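Local atomic coordinates of VP5 (Halorubrum pleomorphic virus 2, PDB entry 6QGI), a protein that probably drives fusion of the viral envelope with the membrane of its haloarchaeal host, as a viral envelope protein of the membrane fusion class. Residues R51-I59 with N112-E123; L156-T167 with M177-D185. All blocks are in the same frame, centred on the assembly; numbering follows the deposited sequence.

Interaction 1: R51-I59 with N112-E123; sequences RKSTNASTI and NFLKTWNESVAE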
ATOM      1  N   ARG A  51       6.424   0.243  10.652  1.00 21.81           N
ATOM      2  CA  ARG A  51       6.073   1.600  10.226  1.00 21.52           C
ATOM      3  C   ARG A  51       6.382   1.788   8.746  1.00 25.88           C
ATOM      4  O   ARG A  51       5.541   2.326   8.032  1.00 26.24           O
ATOM      5  CB  ARG A  51       6.787   2.674  11.071  1.00 21.25           C
ATOM      6  CG  ARG A  51       6.344   4.127  10.779  1.00 25.13           C
ATOM      7  CD  ARG A  51       4.842   4.369  10.908  1.00 18.52           C
ATOM      8  NE  ARG A  51       4.373   4.158  12.276  1.00 20.41           N
ATOM      9  CZ  ARG A  51       3.096   4.165  12.645  1.00 30.67           C
ATOM     10  NH1 ARG A  51       2.142   4.373  11.750  1.00 14.19           N
ATOM     11  NH2 ARG A  51       2.768   3.953  13.912  1.00 22.43           N
ATOM     12  N   LYS A  52       7.568   1.326   8.286  1.00 22.48           N
ATOM     13  CA  LYS A  52       8.003   1.405   6.888  1.00 22.19           C
ATOM     14  C   LYS A  52       7.051   0.623   5.989  1.00 25.77           C
ATOM     15  O   LYS A  52       6.734   1.084   4.898  1.00 25.16           O
ATOM     16  CB  LYS A  52       9.435   0.865   6.737  1.00 24.93           C
ATOM     17  CG  LYS A  52      10.063   1.148   5.379  1.00 36.12           C
ATOM     18  CD  LYS A  52      10.955  -0.001   4.948  1.00 44.85           C
ATOM     19  CE  LYS A  52      11.648   0.261   3.636  1.00 53.47           C
ATOM     20  NZ  LYS A  52      10.714   0.230   2.474  1.00 64.21           N
ATOM     21  N   SER A  53       6.592  -0.548   6.461  1.00 23.03           N
ATOM     22  CA  SER A  53       5.667  -1.409   5.737  1.00 23.01           C
ATOM     23  C   SER A  53       4.280  -0.769   5.626  1.00 27.91           C
ATOM     24  O   SER A  53       3.754  -0.742   4.524  1.00 28.59           O
ATOM     25  CB  SER A  53       5.570  -2.782   6.392  1.00 26.20           C
ATOM     26  OG  SER A  53       4.946  -3.690   5.499  1.00 33.94           O
ATOM     27  N   THR A  54       3.710  -0.228   6.731  1.00 24.60           N
ATOM     28  CA  THR A  54       2.384   0.415   6.720  1.00 24.60           C
ATOM     29  C   THR A  54       2.413   1.748   5.945  1.00 27.72           C
ATOM     30  O   THR A  54       1.402   2.101   5.334  1.00 27.99           O
ATOM     31  CB  THR A  54       1.810   0.613   8.138  1.00 37.17           C
ATOM     32  OG1 THR A  54       2.649   1.480   8.898  1.00 40.78           O
ATOM     33  CG2 THR A  54       1.578  -0.704   8.879  1.00 35.77           C
ATOM     34  N   ASN A  55       3.555   2.476   5.951  1.00 23.02           N
ATOM     35  CA  ASN A  55       3.692   3.727   5.185  1.00 22.12           C
ATOM     36  C   ASN A  55       3.804   3.422   3.700  1.00 25.36           C
ATOM     37  O   ASN A  55       3.331   4.209   2.877  1.00 24.60           O
ATOM     38  CB  ASN A  55       4.896   4.549   5.650  1.00 19.17           C
ATOM     39  CG  ASN A  55       4.738   5.216   6.990  1.00 28.46           C
ATOM     40  OD1 ASN A  55       3.664   5.244   7.588  1.00 23.26           O
ATOM     41  ND2 ASN A  55       5.821   5.775   7.496  1.00 20.63           N
ATOM     42  N   ALA A  56       4.436   2.274   3.361  1.00 22.06           N
ATOM     43  CA  ALA A  56       4.597   1.797   1.988  1.00 21.88           C
ATOM     44  C   ALA A  56       3.279   1.233   1.470  1.00 25.47           C
ATOM     45  O   ALA A  56       2.884   1.542   0.346  1.00 25.05           O
ATOM     46  CB  ALA A  56       5.687   0.740   1.920  1.00 22.56           C
ATOM     47  N   SER A  57       2.575   0.446   2.310  1.00 21.64           N
ATOM     48  CA  SER A  57       1.290  -0.176   1.976  1.00 21.33           C
ATOM     49  C   SER A  57       0.237   0.848   1.616  1.00 23.90           C
ATOM     50  O   SER A  57      -0.637   0.566   0.796  1.00 22.97           O
ATOM     51  CB  SER A  57       0.780  -1.028   3.133  1.00 24.71           C
ATOM     52  OG  SER A  57       1.701  -2.050   3.465  1.00 34.74           O
ATOM     53  N   THR A  58       0.309   2.034   2.234  1.00 20.12           N
ATOM     54  CA  THR A  58      -0.675   3.071   2.009  1.00 19.55           C
ATOM     55  C   THR A  58      -0.164   4.188   1.100  1.00 22.46           C
ATOM     56  O   THR A  58      -0.764   4.414   0.055  1.00 21.60           O
ATOM     57  CB  THR A  58      -1.194   3.642   3.341  1.00 28.88           C
ATOM     58  OG1 THR A  58      -0.095   4.156   4.101  1.00 30.00           O
ATOM     59  CG2 THR A  58      -1.986   2.621   4.162  1.00 26.35           C
ATOM     60  N   ILE A  59       0.932   4.871   1.467  1.00 19.48           N
ATOM     61  CA  ILE A  59       1.388   6.044   0.716  1.00 19.70           C
ATOM     62  C   ILE A  59       2.616   5.830  -0.205  1.00 24.29           C
ATOM     63  O   ILE A  59       2.523   6.163  -1.388  1.00 24.76           O
ATOM     64  CB  ILE A  59       1.670   7.193   1.724  1.00 22.83           C
ATOM     65  CG1 ILE A  59       0.361   7.738   2.336  1.00 23.14           C
ATOM     66  CG2 ILE A  59       2.486   8.311   1.069  1.00 23.65           C
ATOM     67  CD1 ILE A  59       0.560   8.646   3.458  1.00 33.22           C
ATOM     68  N   ASN A 112      -4.795  12.927   5.278  1.00 20.21           N
ATOM     69  CA  ASN A 112      -4.490  11.507   5.463  1.00 18.83           C
ATOM     70  C   ASN A 112      -3.014  11.229   5.244  1.00 22.08           C
ATOM     71  O   ASN A 112      -2.413  10.503   6.032  1.00 21.57           O
ATOM     72  CB  ASN A 112      -5.328  10.642   4.532  1.00 16.56           C
ATOM     73  CG  ASN A 112      -6.775  10.535   4.925  1.00 28.61           C
ATOM     74  OD1 ASN A 112      -7.149  10.584   6.103  1.00 21.71           O
ATOM     75  ND2 ASN A 112      -7.629  10.397   3.934  1.00 19.47           N
ATOM     76  N   PHE A 113      -2.432  11.834   4.190  1.00 18.27           N
ATOM     77  CA  PHE A 113      -1.029  11.710   3.817  1.00 17.79           C
ATOM     78  C   PHE A 113      -0.110  12.298   4.901  1.00 20.83           C
ATOM     79  O   PHE A 113       0.922  11.709   5.214  1.00 19.79           O
ATOM     80  CB  PHE A 113      -0.800  12.400   2.462  1.00 20.07           C
ATOM     81  CG  PHE A 113       0.628  12.465   1.976  1.00 22.01           C
ATOM     82  CD1 PHE A 113       1.204  11.388   1.321  1.00 25.41           C
ATOM     83  CD2 PHE A 113       1.375  13.629   2.113  1.00 24.44           C
ATOM     84  CE1 PHE A 113       2.523  11.453   0.868  1.00 26.68           C
ATOM     85  CE2 PHE A 113       2.691  13.691   1.656  1.00 27.48           C
ATOM     86  CZ  PHE A 113       3.253  12.607   1.030  1.00 25.75           C
ATOM     87  N   LEU A 114      -0.485  13.455   5.465  1.00 18.27           N
ATOM     88  CA  LEU A 114       0.327  14.130   6.477  1.00 18.47           C
ATOM     89  C   LEU A 114       0.146  13.516   7.865  1.00 22.77           C
ATOM     90  O   LEU A 114       1.100  13.536   8.640  1.00 23.69           O
ATOM     91  CB  LEU A 114       0.059  15.642   6.510  1.00 18.96           C
ATOM     92  CG  LEU A 114       0.443  16.387   5.223  1.00 23.13           C
ATOM     93  CD1 LEU A 114      -0.073  17.805   5.220  1.00 23.46           C
ATOM     94  CD2 LEU A 114       1.933  16.285   4.938  1.00 24.60           C
ATOM     95  N   LYS A 115      -1.031  12.924   8.159  1.00 18.12           N
ATOM     96  CA  LYS A 115      -1.288  12.243   9.433  1.00 18.09           C
ATOM     97  C   LYS A 115      -0.446  10.964   9.523  1.00 21.40           C
ATOM     98  O   LYS A 115       0.034  10.615  10.603  1.00 21.39           O
ATOM     99  CB  LYS A 115      -2.776  11.920   9.598  1.00 20.69           C
ATOM    100  CG  LYS A 115      -3.619  13.036  10.172  1.00 33.42           C
ATOM    101  CD  LYS A 115      -5.089  12.647  10.235  1.00 42.87           C
ATOM    102  CE  LYS A 115      -5.983  13.859  10.347  1.00 53.21           C
ATOM    103  NZ  LYS A 115      -5.829  14.550  11.657  1.00 64.40           N
ATOM    104  N   THR A 116      -0.260  10.283   8.372  1.00 16.92           N
ATOM    105  CA  THR A 116       0.548   9.068   8.227  1.00 15.83           C
ATOM    106  C   THR A 116       2.008   9.399   8.555  1.00 19.29           C
ATOM    107  O   THR A 116       2.655   8.607   9.242  1.00 19.79           O
ATOM    108  CB  THR A 116       0.389   8.484   6.812  1.00 19.24           C
ATOM    109  OG1 THR A 116      -0.996   8.300   6.534  1.00 14.21           O
ATOM    110  CG2 THR A 116       1.128   7.157   6.620  1.00 16.91           C
ATOM    111  N   TRP A 117       2.503  10.576   8.092  1.00 14.87           N
ATOM    112  CA  TRP A 117       3.855  11.080   8.355  1.00 14.60           C
ATOM    113  C   TRP A 117       3.964  11.510   9.823  1.00 20.97           C
ATOM    114  O   TRP A 117       4.969  11.210  10.466  1.00 21.83           O
ATOM    115  CB  TRP A 117       4.223  12.252   7.407  1.00 12.97           C
ATOM    116  CG  TRP A 117       5.566  12.882   7.686  1.00 13.96           C
ATOM    117  CD1 TRP A 117       5.811  13.969   8.474  1.00 17.60           C
ATOM    118  CD2 TRP A 117       6.843  12.470   7.169  1.00 13.25           C
ATOM    119  NE1 TRP A 117       7.157  14.255   8.484  1.00 17.15           N
ATOM    120  CE2 TRP A 117       7.815  13.347   7.698  1.00 17.59           C
ATOM    121  CE3 TRP A 117       7.262  11.435   6.318  1.00 13.40           C
ATOM    122  CZ2 TRP A 117       9.179  13.226   7.398  1.00 16.75           C
ATOM    123  CZ3 TRP A 117       8.614  11.320   6.021  1.00 14.79           C
ATOM    124  CH2 TRP A 117       9.554  12.213   6.551  1.00 15.79           C
ATOM    125  N   ASN A 118       2.933  12.211  10.345  1.00 18.41           N
ATOM    126  CA  ASN A 118       2.870  12.692  11.729  1.00 18.73           C
ATOM    127  C   ASN A 118       2.932  11.540  12.731  1.00 22.58           C
ATOM    128  O   ASN A 118       3.715  11.621  13.680  1.00 23.63           O
ATOM    129  CB  ASN A 118       1.623  13.541  11.954  1.00 17.71           C
ATOM    130  CG  ASN A 118       1.715  14.900  11.316  1.00 32.88           C
ATOM    131  OD1 ASN A 118       2.753  15.286  10.773  1.00 26.72           O
ATOM    132  ND2 ASN A 118       0.622  15.648  11.348  1.00 23.59           N
ATOM    133  N   GLU A 119       2.186  10.443  12.479  1.00 17.72           N
ATOM    134  CA  GLU A 119       2.194   9.253  13.337  1.00 17.35           C
ATOM    135  C   GLU A 119       3.563   8.583  13.343  1.00 20.97           C
ATOM    136  O   GLU A 119       3.959   8.030  14.369  1.00 21.79           O
ATOM    137  CB  GLU A 119       1.113   8.241  12.917  1.00 18.07           C
ATOM    138  CG  GLU A 119       0.545   7.448  14.087  1.00 26.69           C
ATOM    139  CD  GLU A 119      -0.045   8.245  15.240  1.00 41.61           C
ATOM    140  OE1 GLU A 119      -0.650   9.311  14.988  1.00 29.19           O
ATOM    141  OE2 GLU A 119       0.095   7.797  16.400  1.00 41.14           O
ATOM    142  N   SER A 120       4.292   8.659  12.220  1.00 16.21           N
ATOM    143  CA  SER A 120       5.637   8.101  12.097  1.00 15.79           C
ATOM    144  C   SER A 120       6.651   8.922  12.915  1.00 18.89           C
ATOM    145  O   SER A 120       7.474   8.333  13.615  1.00 17.95           O
ATOM    146  CB  SER A 120       6.064   8.050  10.633  1.00 19.42           C
ATOM    147  OG  SER A 120       5.080   7.535   9.754  1.00 28.24           O
ATOM    148  N   VAL A 121       6.578  10.276  12.834  1.00 16.16           N
ATOM    149  CA  VAL A 121       7.463  11.208  13.555  1.00 17.21           C
ATOM    150  C   VAL A 121       7.164  11.123  15.068  1.00 22.25           C
ATOM    151  O   VAL A 121       8.105  11.081  15.863  1.00 22.19           O
ATOM    152  CB  VAL A 121       7.372  12.670  13.016  1.00 21.53           C
ATOM    153  CG1 VAL A 121       8.262  13.624  13.813  1.00 22.26           C
ATOM    154  CG2 VAL A 121       7.732  12.735  11.537  1.00 20.88           C
ATOM    155  N   ALA A 122       5.862  11.071  15.451  1.00 19.39           N
ATOM    156  CA  ALA A 122       5.416  10.947  16.847  1.00 20.14           C
ATOM    157  C   ALA A 122       5.960   9.659  17.484  1.00 25.14           C
ATOM    158  O   ALA A 122       6.462   9.688  18.613  1.00 25.28           O
ATOM    159  CB  ALA A 122       3.898  10.965  16.916  1.00 20.69           C
ATOM    160  N   GLU A 123       5.876   8.539  16.739  1.00 21.81           N
ATOM    161  CA  GLU A 123       6.373   7.220  17.135  1.00 21.54           C
ATOM    162  C   GLU A 123       7.891   7.248  17.257  1.00 26.77           C
ATOM    163  O   GLU A 123       8.432   6.647  18.189  1.00 27.35           O
ATOM    164  CB  GLU A 123       5.934   6.176  16.104  1.00 21.80           C
ATOM    165  CG  GLU A 123       6.170   4.737  16.502  1.00 28.89           C
ATOM    166  CD  GLU A 123       5.786   3.778  15.399  1.00 46.34           C
ATOM    167  OE1 GLU A 123       4.942   2.890  15.651  1.00 39.81           O
ATOM    168  OE2 GLU A 123       6.329   3.915  14.280  1.00 44.65           O
TER

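Interaction 2: L156-T167 with M177-D185; sequences LLANPSGSTDAT and MSVGTVEVD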
ATOM      1  N   LEU A 156      19.914  13.177  16.275  1.00 24.83           N
ATOM      2  CA  LEU A 156      18.755  12.804  15.472  1.00 23.56           C
ATOM      3  C   LEU A 156      17.542  13.035  16.358  1.00 28.12           C
ATOM      4  O   LEU A 156      17.421  12.396  17.405  1.00 27.88           O
ATOM      5  CB  LEU A 156      18.862  11.346  14.970  1.00 22.46           C
ATOM      6  CG  LEU A 156      17.614  10.692  14.351  1.00 25.72           C
ATOM      7  CD1 LEU A 156      17.246  11.320  13.013  1.00 25.57           C
ATOM      8  CD2 LEU A 156      17.815   9.208  14.189  1.00 26.36           C
ATOM      9  N   LEU A 157      16.696  14.010  15.986  1.00 25.14           N
ATOM     10  CA  LEU A 157      15.523  14.391  16.771  1.00 25.19           C
ATOM     11  C   LEU A 157      14.231  14.336  15.950  1.00 28.42           C
ATOM     12  O   LEU A 157      14.261  14.386  14.722  1.00 27.04           O
ATOM     13  CB  LEU A 157      15.718  15.798  17.370  1.00 26.79           C
ATOM     14  CG  LEU A 157      16.906  15.975  18.338  1.00 33.27           C
ATOM     15  CD1 LEU A 157      17.184  17.430  18.606  1.00 34.97           C
ATOM     16  CD2 LEU A 157      16.695  15.215  19.644  1.00 36.37           C
ATOM     17  N   ALA A 158      13.099  14.192  16.641  1.00 25.31           N
ATOM     18  CA  ALA A 158      11.776  14.137  16.035  1.00 24.39           C
ATOM     19  C   ALA A 158      10.859  15.115  16.747  1.00 29.45           C
ATOM     20  O   ALA A 158      10.715  15.058  17.970  1.00 29.56           O
ATOM     21  CB  ALA A 158      11.220  12.725  16.093  1.00 24.13           C
ATOM     22  N   ASN A 159      10.297  16.060  15.984  1.00 26.87           N
ATOM     23  CA  ASN A 159       9.410  17.095  16.506  1.00 27.50           C
ATOM     24  C   ASN A 159       7.979  16.797  16.047  1.00 30.84           C
ATOM     25  O   ASN A 159       7.654  17.081  14.895  1.00 29.67           O
ATOM     26  CB  ASN A 159       9.885  18.469  16.048  1.00 26.78           C
ATOM     27  CG  ASN A 159      11.357  18.668  16.246  1.00 40.56           C
ATOM     28  OD1 ASN A 159      11.830  18.935  17.352  1.00 37.96           O
ATOM     29  ND2 ASN A 159      12.112  18.540  15.174  1.00 30.33           N
ATOM     30  N   PRO A 160       7.133  16.159  16.899  1.00 27.84           N
ATOM     31  CA  PRO A 160       5.766  15.813  16.459  1.00 26.98           C
ATOM     32  C   PRO A 160       4.885  17.033  16.211  1.00 31.49           C
ATOM     33  O   PRO A 160       5.160  18.100  16.759  1.00 31.71           O
ATOM     34  CB  PRO A 160       5.207  14.980  17.627  1.00 28.52           C
ATOM     35  CG  PRO A 160       6.370  14.621  18.460  1.00 33.32           C
ATOM     36  CD  PRO A 160       7.366  15.721  18.288  1.00 29.77           C
ATOM     37  N   SER A 161       3.816  16.867  15.400  1.00 27.62           N
ATOM     38  CA  SER A 161       2.855  17.933  15.098  1.00 27.63           C
ATOM     39  C   SER A 161       2.425  18.626  16.395  1.00 31.41           C
ATOM     40  O   SER A 161       2.157  17.961  17.399  1.00 30.40           O
ATOM     41  CB  SER A 161       1.648  17.386  14.342  1.00 30.51           C
ATOM     42  OG  SER A 161       0.931  16.415  15.084  1.00 41.73           O
ATOM     43  N   GLY A 162       2.466  19.950  16.377  1.00 28.88           N
ATOM     44  CA  GLY A 162       2.164  20.771  17.540  1.00 30.16           C
ATOM     45  C   GLY A 162       3.409  21.398  18.134  1.00 35.80           C
ATOM     46  O   GLY A 162       3.344  22.526  18.631  1.00 36.90           O
ATOM     47  N   SER A 163       4.565  20.678  18.065  1.00 32.20           N
ATOM     48  CA  SER A 163       5.869  21.132  18.566  1.00 33.12           C
ATOM     49  C   SER A 163       6.335  22.396  17.850  1.00 38.98           C
ATOM     50  O   SER A 163       5.932  22.640  16.708  1.00 38.20           O
ATOM     51  CB  SER A 163       6.924  20.043  18.411  1.00 36.00           C
ATOM     52  OG  SER A 163       6.614  18.919  19.216  1.00 45.55           O
ATOM     53  N   THR A 164       7.183  23.199  18.523  1.00 37.28           N
ATOM     54  CA  THR A 164       7.699  24.464  17.986  1.00 38.21           C
ATOM     55  C   THR A 164       8.544  24.261  16.716  1.00 42.08           C
ATOM     56  O   THR A 164       8.641  25.186  15.904  1.00 42.61           O
ATOM     57  CB  THR A 164       8.485  25.241  19.051  1.00 43.99           C
ATOM     58  OG1 THR A 164       9.404  24.375  19.716  1.00 35.74           O
ATOM     59  CG2 THR A 164       7.571  25.915  20.062  1.00 46.24           C
ATOM     60  N   ASP A 165       9.116  23.056  16.526  1.00 37.10           N
ATOM     61  CA  ASP A 165       9.944  22.766  15.362  1.00 36.26           C
ATOM     62  C   ASP A 165       9.179  21.957  14.286  1.00 39.22           C
ATOM     63  O   ASP A 165       9.784  21.504  13.309  1.00 38.16           O
ATOM     64  CB  ASP A 165      11.246  22.081  15.788  1.00 38.07           C
ATOM     65  CG  ASP A 165      12.152  23.007  16.577  1.00 50.28           C
ATOM     66  OD1 ASP A 165      12.762  23.909  15.961  1.00 51.84           O
ATOM     67  OD2 ASP A 165      12.238  22.840  17.812  1.00 57.09           O
ATOM     68  N   ALA A 166       7.843  21.838  14.434  1.00 35.55           N
ATOM     69  CA  ALA A 166       6.965  21.204  13.448  1.00 33.88           C
ATOM     70  C   ALA A 166       6.501  22.274  12.461  1.00 39.19           C
ATOM     71  O   ALA A 166       6.226  23.404  12.870  1.00 39.93           O
ATOM     72  CB  ALA A 166       5.777  20.545  14.132  1.00 33.96           C
ATOM     73  N   THR A 167       6.455  21.942  11.160  1.00 36.06           N
ATOM     74  CA  THR A 167       6.065  22.887  10.100  1.00 36.12           C
ATOM     75  C   THR A 167       4.540  23.051  10.065  1.00 38.63           C
ATOM     76  O   THR A 167       3.815  22.163  10.502  1.00 36.97           O
ATOM     77  CB  THR A 167       6.618  22.413   8.736  1.00 44.29           C
ATOM     78  OG1 THR A 167       7.948  21.920   8.905  1.00 43.44           O
ATOM     79  CG2 THR A 167       6.631  23.517   7.679  1.00 44.66           C
ATOM     80  N   MET A 177      -2.570  22.883   9.217  1.00 31.56           N
ATOM     81  CA  MET A 177      -2.255  21.607   9.845  1.00 29.94           C
ATOM     82  C   MET A 177      -0.775  21.570  10.219  1.00 32.46           C
ATOM     83  O   MET A 177       0.067  21.919   9.391  1.00 31.96           O
ATOM     84  CB  MET A 177      -2.601  20.461   8.878  1.00 31.06           C
ATOM     85  CG  MET A 177      -2.480  19.090   9.488  1.00 34.01           C
ATOM     86  SD  MET A 177      -2.709  17.777   8.279  1.00 36.67           S
ATOM     87  CE  MET A 177      -2.524  16.390   9.327  1.00 32.73           C
ATOM     88  N   SER A 178      -0.456  21.148  11.450  1.00 28.22           N
ATOM     89  CA  SER A 178       0.933  21.026  11.883  1.00 27.60           C
ATOM     90  C   SER A 178       1.486  19.676  11.413  1.00 29.41           C
ATOM     91  O   SER A 178       0.823  18.652  11.584  1.00 28.49           O
ATOM     92  CB  SER A 178       1.049  21.170  13.397  1.00 31.37           C
ATOM     93  OG  SER A 178       2.406  21.258  13.803  1.00 37.47           O
ATOM     94  N   VAL A 179       2.658  19.680  10.763  1.00 25.00           N
ATOM     95  CA  VAL A 179       3.284  18.456  10.265  1.00 23.56           C
ATOM     96  C   VAL A 179       4.605  18.241  10.999  1.00 26.36           C
ATOM     97  O   VAL A 179       5.424  19.162  11.102  1.00 25.85           O
ATOM     98  CB  VAL A 179       3.460  18.423   8.718  1.00 27.40           C
ATOM     99  CG1 VAL A 179       4.189  17.152   8.263  1.00 26.45           C
ATOM    100  CG2 VAL A 179       2.111  18.534   8.014  1.00 26.93           C
ATOM    101  N   GLY A 180       4.772  17.016  11.504  1.00 22.10           N
ATOM    102  CA  GLY A 180       5.947  16.574  12.240  1.00 21.96           C
ATOM    103  C   GLY A 180       7.209  16.632  11.410  1.00 25.37           C
ATOM    104  O   GLY A 180       7.156  16.421  10.193  1.00 24.06           O
ATOM    105  N   THR A 181       8.353  16.954  12.055  1.00 22.04           N
ATOM    106  CA  THR A 181       9.625  17.042  11.338  1.00 21.32           C
ATOM    107  C   THR A 181      10.685  16.118  11.910  1.00 25.05           C
ATOM    108  O   THR A 181      10.761  15.921  13.125  1.00 25.03           O
ATOM    109  CB  THR A 181      10.187  18.476  11.297  1.00 24.94           C
ATOM    110  OG1 THR A 181      10.502  18.925  12.617  1.00 23.24           O
ATOM    111  CG2 THR A 181       9.283  19.450  10.575  1.00 21.15           C
ATOM    112  N   VAL A 182      11.517  15.577  11.012  1.00 21.17           N
ATOM    113  CA  VAL A 182      12.684  14.766  11.337  1.00 21.04           C
ATOM    114  C   VAL A 182      13.851  15.760  11.344  1.00 27.35           C
ATOM    115  O   VAL A 182      14.158  16.362  10.316  1.00 26.93           O
ATOM    116  CB  VAL A 182      12.884  13.564  10.373  1.00 23.26           C
ATOM    117  CG1 VAL A 182      14.087  12.725  10.785  1.00 23.27           C
ATOM    118  CG2 VAL A 182      11.628  12.700  10.305  1.00 21.88           C
ATOM    119  N   GLU A 183      14.432  15.992  12.525  1.00 26.11           N
ATOM    120  CA  GLU A 183      15.501  16.961  12.768  1.00 27.26           C
ATOM    121  C   GLU A 183      16.886  16.320  12.804  1.00 31.07           C
ATOM    122  O   GLU A 183      17.079  15.298  13.462  1.00 30.43           O
ATOM    123  CB  GLU A 183      15.228  17.675  14.103  1.00 29.70           C
ATOM    124  CG  GLU A 183      16.141  18.841  14.443  1.00 39.12           C
ATOM    125  CD  GLU A 183      15.802  19.570  15.731  1.00 59.33           C
ATOM    126  OE1 GLU A 183      16.708  20.233  16.283  1.00 56.95           O
ATOM    127  OE2 GLU A 183      14.635  19.493  16.185  1.00 49.03           O
ATOM    128  N   VAL A 184      17.852  16.958  12.119  1.00 28.12           N
ATOM    129  CA  VAL A 184      19.268  16.582  12.103  1.00 27.99           C
ATOM    130  C   VAL A 184      20.016  17.743  12.738  1.00 34.69           C
ATOM    131  O   VAL A 184      20.118  18.801  12.115  1.00 34.85           O
ATOM    132  CB  VAL A 184      19.818  16.233  10.689  1.00 30.62           C
ATOM    133  CG1 VAL A 184      21.294  15.835  10.752  1.00 30.81           C
ATOM    134  CG2 VAL A 184      18.999  15.136  10.027  1.00 28.66           C
ATOM    135  N   ASP A 185      20.484  17.571  13.989  1.00 33.47           N
ATOM    136  CA  ASP A 185      21.222  18.608  14.718  1.00 35.69           C
ATOM    137  C   ASP A 185      22.620  18.773  14.122  1.00 41.49           C
ATOM    138  O   ASP A 185      23.344  17.787  13.953  1.00 40.25           O
ATOM    139  CB  ASP A 185      21.302  18.275  16.217  1.00 38.22           C
ATOM    140  CG  ASP A 185      21.787  19.409  17.103  1.00 52.22           C
ATOM    141  OD1 ASP A 185      23.015  19.632  17.167  1.00 54.64           O
ATOM    142  OD2 ASP A 185      20.940  20.056  17.755  1.00 58.85           O
TER

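Interaction 1: R51-I59 with N112-E123
Arg-51 and Glu-123 close one end of an antiparallel pair of helices within the N-terminal part of this envelope protein. The axes of 51-59 and 112-123 run 10.9 Å apart at 176°. The two charged side chains come from opposite directions. Arg-51 presents its NE side to the carboxylate, with one nitrogen for each oxygen. Arg-51 NE reaches Glu-123 OE2 at 2.8 Å, almost straight at 173°. Arg-51 NH2 reaches Glu-123 OE1 at 3.0 Å. The oxygens lie close to the guanidinium plane, but the nitrogens stand well above the carboxylate plane, so the two flat groups are strongly turned against each other. The Arg-51 chain makes this possible by bending at chi2 and chi3. Glu-119 CB lies over one guanidinium face. The OE2 of Glu-119 is held by Ser-28 N. Val-26 O takes NH1 of Arg-51, and Asp-29 N adds a second bond to Glu-123 OE1, so this buried ion pair is tied to the chain before helix 37-60.

One turn along, the amide of Asn-55 points ND2 at Ser-120 OG, 3.0 Å away and near the amide plane. That hydroxyl donates in turn to Thr-116 O at 2.7 Å. Its proton is thus spent within its own helix, and the oxygen faces Asn-55 as acceptor. The Asn-55 and Thr-116 side chains slide past each other in opposite directions, with Asn-55 OD1 against Thr-116 CG2.

At the other end the contact is mainly between Ile-59, Phe-113 and Thr-116. Ile-59 crosses the Phe-113 side chain at about a right angle. Trp-228 and Ile-231 of helix 225-253 also touch this end. Ile-59 CD1 meets Thr-116 tip to tip, 3.4 Å from CB, while Thr-116 OG1 donates to Asn-112 O at 2.7 Å.

Interaction 2: L156-T167 with M177-D185
Thr-181 OG1 is held by two partners: it donates to Asp-165 O at 2.8 Å and accepts from Asn-159 ND2 at 3.0 Å. Thr-181 lies on strand 176-186 of an antiparallel sheet, and this strand pairs with 155-159 and, past a loop, with 167-170. The Thr-181 hydroxyl sits between the backbone N and the carbonyl carbon (chi1 64°), and from there it ties the returning loop to the strand.

Asn-159 ND2 also donates to Glu-183 OE2 at 2.9 Å, on the anti lone pair. The amide and carboxylate planes are only 24° apart. One amide nitrogen therefore links Thr-181 and Glu-183 on the same sheet face. Leu-157 lies beside Glu-183 there, pointing the same way, with CD1 against the carboxylate. Asp-165 OD2 is 4.4 Å from Glu-183 OE2, a like-charge approach that could raise the proton affinity of either acid.

The backbone ladder joins Leu-157 to Glu-183 and Asn-159 to Thr-181 as hydrogen-bonded pairs. Leu-156 and Val-182 pack side by side on the other face. The chain then leaves through a type II turn, 160-163, and a type I turn, 163-166. Thr-167 rejoins at Val-179, and its OG1 is bonded to Asp-194. At the first turn Gly-162 N donates to Ser-178 OG at 2.9 Å.

In the fold
Interaction 1 comes first along the chain and closes before interaction 2 opens. Helix 91-133, which carries segment 112-123, is followed by strand 155-159. The centres are 14 Å apart, and both contacts lie in the N-terminal family region of the envelope protein. They touch directly where the helix meets the break in strand 176-186. Asn-118 OD1 probably bonds Gly-180 N, and Trp-117 NE1 probably bonds Gly-180 O, each at 2.8 Å. Val-121 CG1 packs on Thr-181 O. Segment 112-123 of helix 91-133 thus packs on helix 37-60 in interaction 1 and touches the four-stranded sheet of interaction 2, so the helix probably couples the helix pair to the sheet.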